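Long-range contact in sphingomyelinase-c (PDB 1ZWX), which belongs to the endonuclease/exonuclease/phosphatase family and has the two-sheet DNase I-like fold of that clan: residues K143-I148 and D187-I192. Residues are numbered along the deposited sequence; the frame is centred on the assembly and turned at random.
Sequences KPYHII and DEIIFI
H146 and E188 meet through a short, nearly straight hydrogen bond: NE2 of H146 lies 2.7 Å from OE2 of E188, with 166° at the hydrogen. The oxygen accepts with its anti lone pair and sits close to the imidazole plane; the ring and carboxylate planes differ by 16°. With CG beside the backbone N and the chain extended beyond it (chi2 177°), E188 carries its carboxylate to the imidazole, and CG of P144 packs 3.5 Å from CD of E188. The I189 carbonyl oxygen lies at the edge of the H146 ring, 3.3 Å from CD2 of H146, while accepting a hydrogen bond from N of H146. Further along, N of F191 donates to O of H146 and N of I148 to O of F191, each at 2.8 Å. The three backbone bonds define a parallel pairing, the two strands of a beta-alpha-beta crossover through helix 161-182, within one sheet of the DNase I-like fold. I148, I190 and I192 face that helix, where each touches I179. On the other side of the sheet, CG2 of I189 reaches CD1 of Y145 at 3.5 Å, and CD1 of Y145 lies 4.1 Å from CE1 of F191, edge beside edge. F11 meets both rings. In the second shell, Y135 OH bonds ND1 of H146, which probably fixes the imidazole's rotation, and Y7 OH bridges O of P144 and N of I189.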
# COMPACT_ATOMS: atom_id res chain seq x y z
N LYS A 143 -18.41 -15.39 4.88
CA LYS A 143 -18.60 -14.27 3.95
C LYS A 143 -17.30 -13.93 3.21
O LYS A 143 -16.25 -13.77 3.84
CB LYS A 143 -19.10 -13.06 4.74
CG LYS A 143 -20.49 -13.28 5.35
CD LYS A 143 -20.87 -12.16 6.31
CE LYS A 143 -19.93 -12.10 7.49
NZ LYS A 143 -20.12 -10.89 8.36
N PRO A 144 -17.38 -13.80 1.87
CA PRO A 144 -16.19 -13.47 1.09
C PRO A 144 -15.87 -11.97 1.01
O PRO A 144 -16.79 -11.10 0.98
CB PRO A 144 -16.52 -14.03 -0.28
CG PRO A 144 -18.08 -13.98 -0.36
CD PRO A 144 -18.60 -13.91 1.04
N TYR A 145 -14.57 -11.68 0.97
CA TYR A 145 -14.09 -10.30 0.82
C TYR A 145 -12.91 -10.36 -0.13
O TYR A 145 -12.10 -11.29 -0.05
CB TYR A 145 -13.69 -9.65 2.15
CG TYR A 145 -14.81 -9.49 3.14
CD1 TYR A 145 -15.46 -8.29 3.31
CD2 TYR A 145 -15.23 -10.58 3.93
CE1 TYR A 145 -16.53 -8.15 4.24
CE2 TYR A 145 -16.27 -10.45 4.84
CZ TYR A 145 -16.91 -9.25 5.00
OH TYR A 145 -17.93 -9.18 5.92
N HIS A 146 -12.88 -9.43 -1.09
CA HIS A 146 -11.85 -9.41 -2.14
C HIS A 146 -11.02 -8.15 -1.92
O HIS A 146 -11.56 -7.05 -1.70
CB HIS A 146 -12.48 -9.44 -3.55
CG HIS A 146 -13.41 -10.60 -3.77
ND1 HIS A 146 -13.02 -11.73 -4.46
CD2 HIS A 146 -14.69 -10.81 -3.39
CE1 HIS A 146 -14.03 -12.59 -4.50
NE2 HIS A 146 -15.06 -12.05 -3.88
N ILE A 147 -9.69 -8.31 -1.90
CA ILE A 147 -8.80 -7.18 -1.58
C ILE A 147 -7.69 -7.17 -2.60
O ILE A 147 -7.05 -8.21 -2.84
CB ILE A 147 -8.17 -7.25 -0.16
CG1 ILE A 147 -9.25 -7.18 0.93
CG2 ILE A 147 -7.17 -6.09 0.05
CD1 ILE A 147 -9.69 -8.61 1.40
N ILE A 148 -7.52 -6.01 -3.24
CA ILE A 148 -6.39 -5.77 -4.14
C ILE A 148 -5.52 -4.72 -3.46
O ILE A 148 -6.00 -3.62 -3.10
CB ILE A 148 -6.88 -5.35 -5.54
CG1 ILE A 148 -7.51 -6.58 -6.21
CG2 ILE A 148 -5.71 -4.72 -6.38
CD1 ILE A 148 -8.19 -6.31 -7.54
N ASP A 187 -22.64 -9.34 -5.89
CA ASP A 187 -23.06 -9.24 -4.50
C ASP A 187 -21.87 -9.44 -3.54
O ASP A 187 -22.06 -9.44 -2.34
CB ASP A 187 -24.23 -10.18 -4.15
CG ASP A 187 -23.94 -11.63 -4.49
OD1 ASP A 187 -22.76 -12.02 -4.65
OD2 ASP A 187 -24.91 -12.42 -4.57
N GLU A 188 -20.66 -9.54 -4.08
CA GLU A 188 -19.45 -9.59 -3.23
C GLU A 188 -18.61 -8.30 -3.32
O GLU A 188 -18.51 -7.70 -4.39
CB GLU A 188 -18.63 -10.82 -3.61
CG GLU A 188 -19.37 -12.09 -3.29
CD GLU A 188 -18.65 -13.36 -3.71
OE1 GLU A 188 -19.34 -14.39 -3.75
OE2 GLU A 188 -17.41 -13.38 -3.96
N ILE A 189 -18.01 -7.89 -2.20
CA ILE A 189 -17.30 -6.62 -2.13
C ILE A 189 -15.83 -6.75 -2.59
O ILE A 189 -15.17 -7.76 -2.32
CB ILE A 189 -17.39 -6.00 -0.73
CG1 ILE A 189 -16.86 -4.55 -0.71
CG2 ILE A 189 -16.69 -6.94 0.33
CD1 ILE A 189 -17.31 -3.67 0.47
N ILE A 190 -15.35 -5.72 -3.31
CA ILE A 190 -13.95 -5.63 -3.75
C ILE A 190 -13.39 -4.31 -3.22
O ILE A 190 -13.99 -3.22 -3.39
CB ILE A 190 -13.80 -5.68 -5.28
CG1 ILE A 190 -14.53 -6.87 -5.87
CG2 ILE A 190 -12.29 -5.65 -5.69
CD1 ILE A 190 -14.51 -6.91 -7.39
N PHE A 191 -12.24 -4.42 -2.55
CA PHE A 191 -11.49 -3.27 -2.07
C PHE A 191 -10.21 -3.16 -2.92
O PHE A 191 -9.64 -4.17 -3.37
CB PHE A 191 -11.08 -3.42 -0.62
CG PHE A 191 -12.22 -3.56 0.35
CD1 PHE A 191 -12.67 -4.82 0.74
CD2 PHE A 191 -12.79 -2.43 0.93
CE1 PHE A 191 -13.71 -4.95 1.68
CE2 PHE A 191 -13.83 -2.54 1.87
CZ PHE A 191 -14.26 -3.82 2.26
N ILE A 192 -9.78 -1.93 -3.14
CA ILE A 192 -8.55 -1.65 -3.89
C ILE A 192 -7.84 -0.61 -3.05
O ILE A 192 -8.35 0.47 -2.82
CB ILE A 192 -8.80 -1.10 -5.34
CG1 ILE A 192 -9.64 -2.06 -6.20
CG2 ILE A 192 -7.42 -0.86 -6.07
CD1 ILE A 192 -10.18 -1.35 -7.51